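Local atomic coordinates of NAD-dependent protein deacylase 2 (Archaeoglobus fulgidus, PDB entry 1YC2), a protein that removes acetyl groups from lysines of proteins, among them the chromatin protein Alba, consuming NAD+ and releasing nicotinamide and 2''-O-acetyl-ADP-ribose. Residues V19-A24 and I98-D103; S30-F35 and L74-N79; I102-Q107 and H118-K123; K123-D128 and K159-L164. All coordinates share one frame; numbering follows the deposited sequence.

Contact 1 of 4, residues V19-A24 and I98-D103; sequences VVFTGA and ITQNID. With NCA (nicotinamide), chain K; NAD (nicotinamide-adenine-dinucleotide), chain J.
F21 and T22 pair in parallel with I98 and T99, two neighbouring strands of the Rossmann-type sheet of the sirtuin fold, and the loops leaving their C-terminal ends hold the ligands. The sheet end is tight and buried. I98 N gives V20 O a nearly straight bond (2.7 Å, 170° at the hydrogen), and T22 N returns one to I98 O. On one sheet face F21 CD1 rests on I98 CG2 at 3.8 Å, the two side chains crossing at about a right angle. On the other, the hydroxyls T22 OG1 and T99 OG1 meet at 2.8 Å; T99 OG1 also accepts from N101 N, an ST turn. Beyond the strands the two segments touch each other less and turn to ligand. N101, its CG beside the backbone N (chi1 -57°), directs ND2 onto G23 O from above the carbonyl plane, and its CB lies against the nicotinamide amide. An alanine here would keep that CB but is likely to leave G23 O without this donor and the loops less firmly joined. I102 and D103 do not touch residues 19-24: I102 N donates to nicotinamide O7 (2.8 Å), while nicotinamide N7 donates to D103 OD1 at 3.0 Å.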
# COMPACT_ATOMS: atom_id res chain seq x y z
N VAL A 19 2.05 -8.54 11.82
CA VAL A 19 1.75 -8.17 10.43
C VAL A 19 1.26 -6.73 10.30
O VAL A 19 0.41 -6.29 11.07
CB VAL A 19 0.69 -9.12 9.84
CG1 VAL A 19 0.26 -8.63 8.47
CG2 VAL A 19 1.27 -10.52 9.74
N VAL A 20 1.80 -6.00 9.33
CA VAL A 20 1.41 -4.61 9.10
C VAL A 20 0.62 -4.42 7.81
O VAL A 20 1.04 -4.85 6.74
CB VAL A 20 2.65 -3.70 9.00
CG1 VAL A 20 2.22 -2.24 8.95
CG2 VAL A 20 3.57 -3.94 10.17
N PHE A 21 -0.55 -3.78 7.91
CA PHE A 21 -1.38 -3.51 6.74
C PHE A 21 -1.27 -2.01 6.54
O PHE A 21 -1.35 -1.26 7.50
CB PHE A 21 -2.85 -3.86 7.00
CG PHE A 21 -3.75 -3.54 5.84
CD1 PHE A 21 -3.93 -4.45 4.80
CD2 PHE A 21 -4.37 -2.29 5.75
CE1 PHE A 21 -4.70 -4.13 3.69
CE2 PHE A 21 -5.15 -1.95 4.64
CZ PHE A 21 -5.31 -2.87 3.61
N THR A 22 -1.09 -1.56 5.30
CA THR A 22 -0.94 -0.13 5.04
C THR A 22 -1.74 0.36 3.85
O THR A 22 -1.97 -0.36 2.89
CB THR A 22 0.54 0.22 4.79
OG1 THR A 22 0.98 -0.37 3.56
CG2 THR A 22 1.41 -0.31 5.93
N GLY A 23 -2.16 1.62 3.93
CA GLY A 23 -2.93 2.22 2.87
C GLY A 23 -2.25 3.48 2.40
O GLY A 23 -1.10 3.72 2.77
N ALA A 24 -2.95 4.29 1.60
CA ALA A 24 -2.39 5.52 1.05
C ALA A 24 -1.85 6.48 2.11
O ALA A 24 -0.94 7.26 1.83
CB ALA A 24 -3.44 6.24 0.20
N ILE A 98 1.34 -6.11 4.34
CA ILE A 98 0.26 -6.23 3.36
C ILE A 98 -0.07 -4.78 3.02
O ILE A 98 -0.36 -3.98 3.92
CB ILE A 98 -0.98 -6.91 3.96
CG1 ILE A 98 -0.60 -8.26 4.56
CG2 ILE A 98 -2.03 -7.09 2.89
CD1 ILE A 98 -1.75 -8.95 5.27
N THR A 99 -0.03 -4.44 1.75
CA THR A 99 -0.34 -3.06 1.38
C THR A 99 -1.29 -3.00 0.20
O THR A 99 -1.42 -3.95 -0.56
CB THR A 99 0.95 -2.28 0.99
OG1 THR A 99 0.63 -0.89 0.84
CG2 THR A 99 1.52 -2.80 -0.33
N GLN A 100 -1.97 -1.86 0.09
CA GLN A 100 -2.89 -1.60 -1.01
C GLN A 100 -2.24 -0.60 -1.96
O GLN A 100 -2.78 -0.32 -3.03
CB GLN A 100 -4.21 -1.01 -0.49
CG GLN A 100 -5.21 -2.08 -0.09
CD GLN A 100 -6.59 -1.53 0.19
OE1 GLN A 100 -7.53 -2.29 0.45
NE2 GLN A 100 -6.74 -0.21 0.14
N ASN A 101 -1.09 -0.07 -1.56
CA ASN A 101 -0.38 0.90 -2.38
C ASN A 101 0.34 0.22 -3.54
O ASN A 101 0.69 -0.95 -3.46
CB ASN A 101 0.64 1.66 -1.53
CG ASN A 101 0.01 2.36 -0.35
OD1 ASN A 101 -1.18 2.68 -0.38
ND2 ASN A 101 0.80 2.61 0.69
N ILE A 102 0.56 0.96 -4.62
CA ILE A 102 1.24 0.42 -5.79
C ILE A 102 2.58 1.13 -5.97
O ILE A 102 3.23 0.97 -7.00
CB ILE A 102 0.43 0.69 -7.06
CG1 ILE A 102 0.29 2.20 -7.26
CG2 ILE A 102 -0.93 0.01 -6.97
CD1 ILE A 102 -0.48 2.62 -8.47
N ASP A 103 2.99 1.91 -4.97
CA ASP A 103 4.23 2.67 -5.06
C ASP A 103 5.54 1.95 -4.75
O ASP A 103 6.60 2.48 -5.02
CB ASP A 103 4.12 3.93 -4.18
CG ASP A 103 3.89 3.61 -2.71
OD1 ASP A 103 3.34 4.49 -2.01
OD2 ASP A 103 4.25 2.50 -2.26
N1 NCA K . -3.39 6.94 -3.90
C2 NCA K . -2.16 6.36 -3.34
C3 NCA K . -1.48 5.26 -3.99
C4 NCA K . -2.14 4.79 -5.24
C5 NCA K . -3.35 5.35 -5.79
C6 NCA K . -3.96 6.43 -5.11
C7 NCA K . -0.17 4.60 -3.46
O7 NCA K . 0.33 3.66 -4.09
N7 NCA K . 0.40 5.04 -2.36
PA NAD J . -7.82 5.90 1.85
O1A NAD J . -9.24 5.47 1.87
O2A NAD J . -7.46 7.16 1.13
O5B NAD J . -7.36 5.96 3.38
C5B NAD J . -6.08 6.52 3.82
C4B NAD J . -6.19 6.83 5.31
O4B NAD J . -4.88 7.39 5.70
C3B NAD J . -7.24 7.92 5.72
O3B NAD J . -8.20 7.34 6.65
C2B NAD J . -6.45 9.07 6.33
O2B NAD J . -7.04 9.79 7.36
C1B NAD J . -5.11 8.39 6.69
N9A NAD J . -3.96 9.28 6.60
C8A NAD J . -3.69 10.43 5.86
N7A NAD J . -2.49 10.93 6.09
C5A NAD J . -1.89 10.15 7.00
C6A NAD J . -0.55 10.18 7.65
N6A NAD J . 0.35 11.11 7.39
N1A NAD J . -0.33 9.16 8.56
C2A NAD J . -1.20 8.18 8.87
N3A NAD J . -2.48 8.11 8.28
C4A NAD J . -2.78 9.11 7.35
O3 NAD J . -6.92 4.76 1.25
PN NAD J . -6.83 3.17 1.56
O1N NAD J . -7.21 2.94 2.96
O2N NAD J . -5.49 2.74 1.08
O5D NAD J . -8.04 2.64 0.63
C5D NAD J . -7.92 2.75 -0.82
C4D NAD J . -9.02 2.04 -1.52
O4D NAD J . -10.31 2.30 -0.83
C3D NAD J . -9.23 2.53 -2.98
O3D NAD J . -9.50 1.41 -3.86
C2D NAD J . -10.45 3.48 -2.89
O2D NAD J . -11.13 3.64 -4.11
C1D NAD J . -11.31 2.83 -1.74
N1N NAD J . -12.19 3.79 -0.98
C2N NAD J . -13.55 3.95 -1.46
C3N NAD J . -14.42 4.77 -0.85
C7N NAD J . -15.85 4.93 -1.37
O7N NAD J . -16.71 5.42 -0.59
N7N NAD J . -16.15 4.57 -2.63
C4N NAD J . -14.00 5.56 0.37
C5N NAD J . -12.59 5.41 0.87
C6N NAD J . -11.71 4.52 0.18

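Contact 2 of 4, residues S30-F35 and L74-N79; sequences SGIPTF and LFAEPN. With NAD (nicotinamide-adenine-dinucleotide), chain J; NCA (nicotinamide), chain K.
S30 OG and N79 ND2 meet at 2.7 Å, the amide nitrogen donating to the hydroxyl with an angle of 141° at the hydrogen. The approach is not flat, since OG lies 25° out of the N79 amide plane. With OG beside its own backbone N (chi1 -71°), S30 faces the 74-79 loop and also gives a weak bond to E77 O (3.2 Å). The hydroxyl thus both accepts and donates, the donated bond being the weak one. N79 is itself fixed: its ND2 also bonds I26 O, and its OD1 accepts from A81 N, which makes it the N-cap of helix 80-90. Next to this polar pair, A76 CB touches S30 O at 3.6 Å and I32 CG1 at 4.1 Å, the latter a small apolar contact.

The segment 30-35 belongs to the NAD-binding loop that follows the first strand of the Rossmann-type domain, and its far end leaves the 74-79 loop for the ligands. I32 turns CG2 to the nicotinamide. The ring of F35 stands between two bound groups: nicotinamide C6 lies 3.3 Å above one face and NAD C3D 3.6 Å above the opposite one, both offset toward the rim. With an alanine in place of F35 the ring between the free nicotinamide and the ribose is gone, and both would probably lose their flat partner and be able to shift. Two residues before the ring, P33 O comes within 3.5 Å of nicotinamide N1.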
# COMPACT_ATOMS: atom_id res chain seq x y z
N SER A 30 5.38 11.09 1.97
CA SER A 30 6.40 10.78 0.98
C SER A 30 6.14 11.66 -0.24
O SER A 30 6.97 11.78 -1.14
CB SER A 30 6.36 9.30 0.56
OG SER A 30 6.82 8.46 1.60
N GLY A 31 4.96 12.28 -0.25
CA GLY A 31 4.59 13.15 -1.35
C GLY A 31 3.48 12.60 -2.23
O GLY A 31 3.16 13.19 -3.26
N ILE A 32 2.89 11.48 -1.84
CA ILE A 32 1.83 10.88 -2.63
C ILE A 32 0.47 11.16 -1.99
O ILE A 32 0.18 10.69 -0.89
CB ILE A 32 2.02 9.36 -2.78
CG1 ILE A 32 3.44 9.06 -3.28
CG2 ILE A 32 1.00 8.79 -3.76
CD1 ILE A 32 3.75 7.59 -3.47
N PRO A 33 -0.37 11.95 -2.67
CA PRO A 33 -1.70 12.29 -2.14
C PRO A 33 -2.60 11.06 -1.96
O PRO A 33 -2.59 10.13 -2.77
CB PRO A 33 -2.24 13.28 -3.17
CG PRO A 33 -1.64 12.77 -4.45
CD PRO A 33 -0.20 12.48 -4.03
N THR A 34 -3.40 11.09 -0.89
CA THR A 34 -4.31 10.01 -0.55
C THR A 34 -5.54 9.98 -1.47
O THR A 34 -5.63 10.76 -2.42
CB THR A 34 -4.78 10.17 0.89
OG1 THR A 34 -3.69 10.63 1.69
CG2 THR A 34 -5.23 8.85 1.45
N PHE A 35 -6.47 9.07 -1.19
CA PHE A 35 -7.70 8.93 -1.98
C PHE A 35 -8.78 9.96 -1.65
O PHE A 35 -9.95 9.76 -1.99
CB PHE A 35 -8.28 7.52 -1.78
CG PHE A 35 -7.72 6.50 -2.72
CD1 PHE A 35 -8.18 6.41 -4.03
CD2 PHE A 35 -6.73 5.62 -2.30
CE1 PHE A 35 -7.67 5.46 -4.91
CE2 PHE A 35 -6.21 4.66 -3.17
CZ PHE A 35 -6.68 4.58 -4.48
N LEU A 74 6.43 11.16 -8.91
CA LEU A 74 6.87 9.99 -9.65
C LEU A 74 8.16 9.42 -9.09
O LEU A 74 8.45 8.24 -9.27
CB LEU A 74 7.07 10.33 -11.13
CG LEU A 74 5.82 10.73 -11.89
CD1 LEU A 74 6.20 11.18 -13.30
CD2 LEU A 74 4.85 9.54 -11.94
N PHE A 75 8.94 10.27 -8.41
CA PHE A 75 10.20 9.81 -7.84
C PHE A 75 10.21 9.89 -6.32
O PHE A 75 11.25 10.11 -5.71
CB PHE A 75 11.38 10.60 -8.42
CG PHE A 75 11.58 10.39 -9.89
CD1 PHE A 75 10.85 11.13 -10.82
CD2 PHE A 75 12.46 9.41 -10.35
CE1 PHE A 75 11.00 10.90 -12.20
CE2 PHE A 75 12.61 9.17 -11.73
CZ PHE A 75 11.88 9.92 -12.65
N ALA A 76 9.04 9.70 -5.72
CA ALA A 76 8.92 9.73 -4.27
C ALA A 76 9.82 8.66 -3.68
O ALA A 76 10.14 7.67 -4.33
CB ALA A 76 7.47 9.49 -3.86
N GLU A 77 10.24 8.87 -2.45
CA GLU A 77 11.09 7.91 -1.77
C GLU A 77 10.43 7.58 -0.45
O GLU A 77 9.63 8.36 0.07
CB GLU A 77 12.51 8.48 -1.55
CG GLU A 77 13.25 8.81 -2.85
CD GLU A 77 14.78 8.75 -2.71
OE1 GLU A 77 15.48 9.24 -3.63
OE2 GLU A 77 15.27 8.21 -1.69
N PRO A 78 10.73 6.41 0.11
CA PRO A 78 10.12 6.05 1.39
C PRO A 78 10.36 7.07 2.50
O PRO A 78 11.41 7.71 2.55
CB PRO A 78 10.72 4.67 1.69
CG PRO A 78 11.97 4.61 0.84
CD PRO A 78 11.57 5.32 -0.41
N ASN A 79 9.38 7.24 3.37
CA ASN A 79 9.49 8.18 4.48
C ASN A 79 9.82 7.39 5.74
O ASN A 79 9.90 6.16 5.69
CB ASN A 79 8.19 8.98 4.63
CG ASN A 79 7.00 8.12 5.02
OD1 ASN A 79 6.97 7.51 6.10
ND2 ASN A 79 6.01 8.07 4.15
PA NAD J . -7.82 5.90 1.85
O1A NAD J . -9.24 5.47 1.87
O2A NAD J . -7.46 7.16 1.13
O5B NAD J . -7.36 5.96 3.38
C5B NAD J . -6.08 6.52 3.82
C4B NAD J . -6.19 6.83 5.31
O4B NAD J . -4.88 7.39 5.70
C3B NAD J . -7.24 7.92 5.72
O3B NAD J . -8.20 7.34 6.65
C2B NAD J . -6.45 9.07 6.33
O2B NAD J . -7.04 9.79 7.36
C1B NAD J . -5.11 8.39 6.69
N9A NAD J . -3.96 9.28 6.60
C8A NAD J . -3.69 10.43 5.86
N7A NAD J . -2.49 10.93 6.09
C5A NAD J . -1.89 10.15 7.00
C6A NAD J . -0.55 10.18 7.65
N6A NAD J . 0.35 11.11 7.39
N1A NAD J . -0.33 9.16 8.56
C2A NAD J . -1.20 8.18 8.87
N3A NAD J . -2.48 8.11 8.28
C4A NAD J . -2.78 9.11 7.35
O3 NAD J . -6.92 4.76 1.25
PN NAD J . -6.83 3.17 1.56
O1N NAD J . -7.21 2.94 2.96
O2N NAD J . -5.49 2.74 1.08
O5D NAD J . -8.04 2.64 0.63
C5D NAD J . -7.92 2.75 -0.82
C4D NAD J . -9.02 2.04 -1.52
O4D NAD J . -10.31 2.30 -0.83
C3D NAD J . -9.23 2.53 -2.98
O3D NAD J . -9.50 1.41 -3.86
C2D NAD J . -10.45 3.48 -2.89
O2D NAD J . -11.13 3.64 -4.11
C1D NAD J . -11.31 2.83 -1.74
N1N NAD J . -12.19 3.79 -0.98
C2N NAD J . -13.55 3.95 -1.46
C3N NAD J . -14.42 4.77 -0.85
C7N NAD J . -15.85 4.93 -1.37
O7N NAD J . -16.71 5.42 -0.59
N7N NAD J . -16.15 4.57 -2.63
C4N NAD J . -14.00 5.56 0.37
C5N NAD J . -12.59 5.41 0.87
C6N NAD J . -11.71 4.52 0.18
N1 NCA K . -3.39 6.94 -3.90
C2 NCA K . -2.16 6.36 -3.34
C3 NCA K . -1.48 5.26 -3.99
C4 NCA K . -2.14 4.79 -5.24
C5 NCA K . -3.35 5.35 -5.79
C6 NCA K . -3.96 6.43 -5.11
C7 NCA K . -0.17 4.60 -3.46
O7 NCA K . 0.33 3.66 -4.09
N7 NCA K . 0.40 5.04 -2.36

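Contact 3 of 4, residues I102-Q107 and H118-K123; sequences IDMLHQ and HGSMDK. With NCA (nicotinamide), chain K; SO4 (sulfate ion), chain H.
I102 and M121 are joined by the one hydrogen bond between these segments: M121 N donates to I102 O at 3.3 Å, in the carbonyl plane and with 159° at the hydrogen. It is a long bond, and an apolar contact flanks it. The side chains of I102 and M121 run side by side in the same direction, CD1 meeting CG at 4.0 Å. The other branch of I102, CG2, makes van der Waals contact with backbone carbonyls, G119 O at 3.6 Å and H118 O. M104 reaches across the corner that the chain turns at M121 and D122. Its chain bends at the thioether (chi3 -77°), which lets CE lie against M121 CB at 3.8 Å while SD comes to D122 CB. Polar bonds within each segment hold the shapes that meet: D103 OD2 accepts from L105 N in an Asx turn, with 176° at the hydrogen, and S120 OG donates to D122 OD1 at 2.7 Å from above the carboxylate plane. E116 approaches S120 OG as well, through a weak bond. The arrangement joins the nicotinamide-binding loop of I102 and D103 to the chain leaving H118, the predicted proton acceptor, two parts of the sirtuin active site.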
# COMPACT_ATOMS: atom_id res chain seq x y z
N ILE A 102 0.56 0.96 -4.62
CA ILE A 102 1.24 0.42 -5.79
C ILE A 102 2.58 1.13 -5.97
O ILE A 102 3.23 0.97 -7.00
CB ILE A 102 0.43 0.69 -7.06
CG1 ILE A 102 0.29 2.20 -7.26
CG2 ILE A 102 -0.93 0.01 -6.97
CD1 ILE A 102 -0.48 2.62 -8.47
N ASP A 103 2.99 1.91 -4.97
CA ASP A 103 4.23 2.67 -5.06
C ASP A 103 5.54 1.95 -4.75
O ASP A 103 6.60 2.48 -5.02
CB ASP A 103 4.12 3.93 -4.18
CG ASP A 103 3.89 3.61 -2.71
OD1 ASP A 103 3.34 4.49 -2.01
OD2 ASP A 103 4.25 2.50 -2.26
N MET A 104 5.46 0.75 -4.18
CA MET A 104 6.66 -0.03 -3.86
C MET A 104 7.63 0.60 -2.87
O MET A 104 8.80 0.23 -2.83
CB MET A 104 7.41 -0.36 -5.14
CG MET A 104 6.67 -1.29 -6.06
SD MET A 104 7.50 -1.37 -7.64
CE MET A 104 6.95 0.25 -8.38
N LEU A 105 7.15 1.55 -2.08
CA LEU A 105 7.99 2.21 -1.10
C LEU A 105 8.40 1.29 0.04
O LEU A 105 9.38 1.54 0.72
CB LEU A 105 7.30 3.46 -0.55
CG LEU A 105 7.05 4.53 -1.61
CD1 LEU A 105 6.48 5.79 -0.96
CD2 LEU A 105 8.36 4.86 -2.33
N HIS A 106 7.65 0.21 0.25
CA HIS A 106 8.01 -0.73 1.31
C HIS A 106 9.26 -1.52 0.89
O HIS A 106 10.19 -1.68 1.68
CB HIS A 106 6.86 -1.69 1.61
CG HIS A 106 5.74 -1.06 2.39
ND1 HIS A 106 5.88 -0.67 3.70
CD2 HIS A 106 4.46 -0.77 2.04
CE1 HIS A 106 4.74 -0.16 4.13
NE2 HIS A 106 3.86 -0.21 3.14
N GLN A 107 9.28 -2.02 -0.34
CA GLN A 107 10.43 -2.78 -0.82
C GLN A 107 11.68 -1.90 -0.90
O GLN A 107 12.77 -2.31 -0.48
CB GLN A 107 10.15 -3.39 -2.20
CG GLN A 107 8.98 -4.36 -2.21
CD GLN A 107 7.63 -3.69 -2.46
OE1 GLN A 107 7.33 -2.63 -1.92
NE2 GLN A 107 6.80 -4.33 -3.28
N HIS A 118 -3.18 -4.65 -4.69
CA HIS A 118 -3.62 -4.00 -5.92
C HIS A 118 -2.53 -4.01 -6.99
O HIS A 118 -2.62 -3.26 -7.96
CB HIS A 118 -4.05 -2.55 -5.65
CG HIS A 118 -5.28 -2.43 -4.81
ND1 HIS A 118 -6.17 -3.47 -4.63
CD2 HIS A 118 -5.80 -1.38 -4.13
CE1 HIS A 118 -7.17 -3.06 -3.87
NE2 HIS A 118 -6.97 -1.80 -3.55
N GLY A 119 -1.52 -4.85 -6.82
CA GLY A 119 -0.44 -4.91 -7.79
C GLY A 119 0.56 -3.79 -7.58
O GLY A 119 0.65 -3.22 -6.48
N SER A 120 1.33 -3.45 -8.61
CA SER A 120 2.29 -2.37 -8.50
C SER A 120 2.77 -1.83 -9.85
O SER A 120 2.51 -2.41 -10.89
CB SER A 120 3.51 -2.82 -7.69
OG SER A 120 4.26 -3.78 -8.39
N MET A 121 3.46 -0.70 -9.80
CA MET A 121 3.99 -0.04 -10.98
C MET A 121 5.34 -0.61 -11.43
O MET A 121 5.93 -0.13 -12.39
CB MET A 121 4.14 1.46 -10.71
CG MET A 121 2.82 2.21 -10.61
SD MET A 121 1.84 2.05 -12.12
CE MET A 121 2.76 3.12 -13.26
N ASP A 122 5.83 -1.63 -10.74
CA ASP A 122 7.11 -2.24 -11.07
C ASP A 122 7.29 -2.58 -12.55
O ASP A 122 8.30 -2.21 -13.16
CB ASP A 122 7.33 -3.52 -10.24
CG ASP A 122 6.40 -4.67 -10.65
OD1 ASP A 122 5.18 -4.45 -10.80
OD2 ASP A 122 6.90 -5.81 -10.80
N LYS A 123 6.33 -3.28 -13.13
CA LYS A 123 6.44 -3.68 -14.53
C LYS A 123 5.21 -3.46 -15.40
O LYS A 123 4.09 -3.35 -14.90
CB LYS A 123 6.85 -5.16 -14.61
CG LYS A 123 8.18 -5.44 -13.92
CD LYS A 123 8.61 -6.88 -14.10
CE LYS A 123 9.95 -7.13 -13.44
NZ LYS A 123 10.40 -8.53 -13.62
N1 NCA K . -3.39 6.94 -3.90
C2 NCA K . -2.16 6.36 -3.34
C3 NCA K . -1.48 5.26 -3.99
C4 NCA K . -2.14 4.79 -5.24
C5 NCA K . -3.35 5.35 -5.79
C6 NCA K . -3.96 6.43 -5.11
C7 NCA K . -0.17 4.60 -3.46
O7 NCA K . 0.33 3.66 -4.09
N7 NCA K . 0.40 5.04 -2.36
S SO4 H . 8.18 -11.38 -15.13
O1 SO4 H . 8.50 -12.82 -15.19
O2 SO4 H . 9.43 -10.59 -15.14
O3 SO4 H . 7.37 -11.02 -16.31
O4 SO4 H . 7.42 -11.10 -13.90

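Contact 4 of 4, residues K123-D128 and K159-L164; sequences KLDCLD and KPRVVL. With ZN (zinc ion), chain F; SO4 (sulfate ion), chain H.
D125 OD2 is gripped twice, by R161 NE at 2.9 Å and by a water that donates to it at 2.7 Å and also to K159 O. The salt bridge is side-on: while NE takes OD2, R161 NH2 takes the syn lone pair of D125 OD1 in an almost straight bond (172° at the hydrogen). Carboxylate and guanidinium are nearly coplanar, 21° apart. The outer edge of the same guanidinium carries a sulfate, probably from the crystallisation liquor: NH2 binds its O3 and NH1 its O4, while K123 NZ holds O2 at 2.7 Å. CB of K123 lies over one face of the guanidinium.

These side chains decorate two antiparallel strands of the small three-stranded sheet in the zinc-binding module of the sirtuin fold. D125 and K159 form a hydrogen-bonded pair, D125 N giving to K159 O and K159 N to D125 O (2.8 Å). L124 and P160 are the adjacent non-hydrogen-bonded pair, and on their face L124 CG packs on P160 CB, with W64 of helix 60-70 against both. Further along, L127 CD2 closes on K159 CB. The K159 chain bends at its end (chi4 -60°), bringing NZ back to P160 O at 3.0 Å. Past the paired part of the strand, C126 SG binds zinc at 2.4 Å, with C129, C150 and C153 completing the tetracysteine site.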
# COMPACT_ATOMS: atom_id res chain seq x y z
N LYS A 123 6.33 -3.28 -13.13
CA LYS A 123 6.44 -3.68 -14.53
C LYS A 123 5.21 -3.46 -15.40
O LYS A 123 4.09 -3.35 -14.90
CB LYS A 123 6.85 -5.16 -14.61
CG LYS A 123 8.18 -5.44 -13.92
CD LYS A 123 8.61 -6.88 -14.10
CE LYS A 123 9.95 -7.13 -13.44
NZ LYS A 123 10.40 -8.53 -13.62
N LEU A 124 5.45 -3.38 -16.70
CA LEU A 124 4.39 -3.17 -17.68
C LEU A 124 4.51 -4.23 -18.77
O LEU A 124 5.60 -4.75 -19.02
CB LEU A 124 4.51 -1.78 -18.31
CG LEU A 124 4.51 -0.58 -17.35
CD1 LEU A 124 5.87 -0.45 -16.71
CD2 LEU A 124 4.19 0.69 -18.12
N ASP A 125 3.38 -4.56 -19.40
CA ASP A 125 3.36 -5.56 -20.46
C ASP A 125 2.67 -5.03 -21.72
O ASP A 125 1.64 -4.37 -21.64
CB ASP A 125 2.59 -6.82 -20.02
CG ASP A 125 3.18 -7.47 -18.80
OD1 ASP A 125 4.30 -8.02 -18.89
OD2 ASP A 125 2.52 -7.45 -17.74
N CYS A 126 3.25 -5.31 -22.87
CA CYS A 126 2.63 -4.91 -24.12
C CYS A 126 1.58 -5.99 -24.36
O CYS A 126 1.92 -7.17 -24.33
CB CYS A 126 3.64 -4.91 -25.27
SG CYS A 126 2.84 -4.68 -26.88
N LEU A 127 0.33 -5.61 -24.59
CA LEU A 127 -0.73 -6.59 -24.81
C LEU A 127 -0.69 -7.23 -26.19
O LEU A 127 -1.33 -8.25 -26.40
CB LEU A 127 -2.12 -5.98 -24.60
CG LEU A 127 -2.60 -5.63 -23.19
CD1 LEU A 127 -2.15 -6.71 -22.21
CD2 LEU A 127 -2.03 -4.30 -22.77
N ASP A 128 0.05 -6.64 -27.13
CA ASP A 128 0.12 -7.20 -28.48
C ASP A 128 1.25 -8.19 -28.70
O ASP A 128 1.02 -9.30 -29.20
CB ASP A 128 0.21 -6.09 -29.53
CG ASP A 128 -1.07 -5.27 -29.63
OD1 ASP A 128 -2.17 -5.85 -29.65
OD2 ASP A 128 -0.97 -4.03 -29.70
N LYS A 159 0.27 -2.11 -20.78
CA LYS A 159 -0.46 -2.08 -19.52
C LYS A 159 0.38 -2.35 -18.27
O LYS A 159 1.10 -3.34 -18.19
CB LYS A 159 -1.62 -3.10 -19.58
CG LYS A 159 -2.54 -3.07 -18.37
CD LYS A 159 -3.40 -4.33 -18.30
CE LYS A 159 -4.27 -4.34 -17.05
NZ LYS A 159 -3.47 -4.30 -15.79
N PRO A 160 0.30 -1.45 -17.29
CA PRO A 160 1.07 -1.64 -16.06
C PRO A 160 0.39 -2.75 -15.24
O PRO A 160 -0.81 -3.00 -15.40
CB PRO A 160 0.98 -0.27 -15.39
CG PRO A 160 -0.39 0.21 -15.82
CD PRO A 160 -0.44 -0.17 -17.28
N ARG A 161 1.16 -3.42 -14.38
CA ARG A 161 0.62 -4.51 -13.57
C ARG A 161 -0.12 -4.09 -12.31
O ARG A 161 0.22 -4.51 -11.20
CB ARG A 161 1.72 -5.49 -13.21
CG ARG A 161 2.25 -6.22 -14.40
CD ARG A 161 3.25 -7.30 -14.01
NE ARG A 161 3.89 -7.81 -15.21
CZ ARG A 161 4.79 -8.78 -15.23
NH1 ARG A 161 5.16 -9.36 -14.10
NH2 ARG A 161 5.33 -9.16 -16.39
N VAL A 162 -1.13 -3.25 -12.47
CA VAL A 162 -1.92 -2.78 -11.35
C VAL A 162 -3.34 -3.22 -11.61
O VAL A 162 -3.74 -3.38 -12.76
CB VAL A 162 -1.88 -1.25 -11.23
CG1 VAL A 162 -0.45 -0.78 -11.02
CG2 VAL A 162 -2.45 -0.63 -12.49
N VAL A 163 -4.11 -3.43 -10.55
CA VAL A 163 -5.50 -3.85 -10.73
C VAL A 163 -6.36 -2.70 -11.21
O VAL A 163 -6.33 -1.61 -10.64
CB VAL A 163 -6.08 -4.41 -9.42
CG1 VAL A 163 -7.52 -4.77 -9.62
CG2 VAL A 163 -5.29 -5.64 -8.98
N LEU A 164 -7.13 -2.94 -12.26
CA LEU A 164 -8.02 -1.94 -12.82
C LEU A 164 -9.45 -2.39 -12.60
O LEU A 164 -9.70 -3.54 -12.23
CB LEU A 164 -7.78 -1.79 -14.33
CG LEU A 164 -6.38 -1.40 -14.81
CD1 LEU A 164 -6.37 -1.35 -16.33
CD2 LEU A 164 -5.97 -0.08 -14.22
ZN ZN F . 4.75 -4.99 -28.37
S SO4 H . 8.18 -11.38 -15.13
O1 SO4 H . 8.50 -12.82 -15.19
O2 SO4 H . 9.43 -10.59 -15.14
O3 SO4 H . 7.37 -11.02 -16.31
O4 SO4 H . 7.42 -11.10 -13.90
O HOH W 1 0.35 -5.91 -17.36

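Overall arrangement
Contacts 1, 2 and 3, their centres 10 to 13 Å apart, all touch the nicotinamide; the first two also touch NAD, and the side chain of H118 in contact 3 lies about 4 Å from it. Contact 1 passes straight into contact 3 through the shared I102 and D103, and T22 OG1 probably bonds H106 NE2 at 2.9 Å. Contact 2 comes against both: I32 CD1 packs on D103 OD1 at 3.5 Å. Contact 4 stands outward, its centre about 20 Å from that of contact 1, yet shares K123 with contact 3. Probable backbone bonds, H118 O to V163 N and S120 N to R161 O, both 3.0 Å, link residues 118-123 to strand 158-162 and the residue just after it.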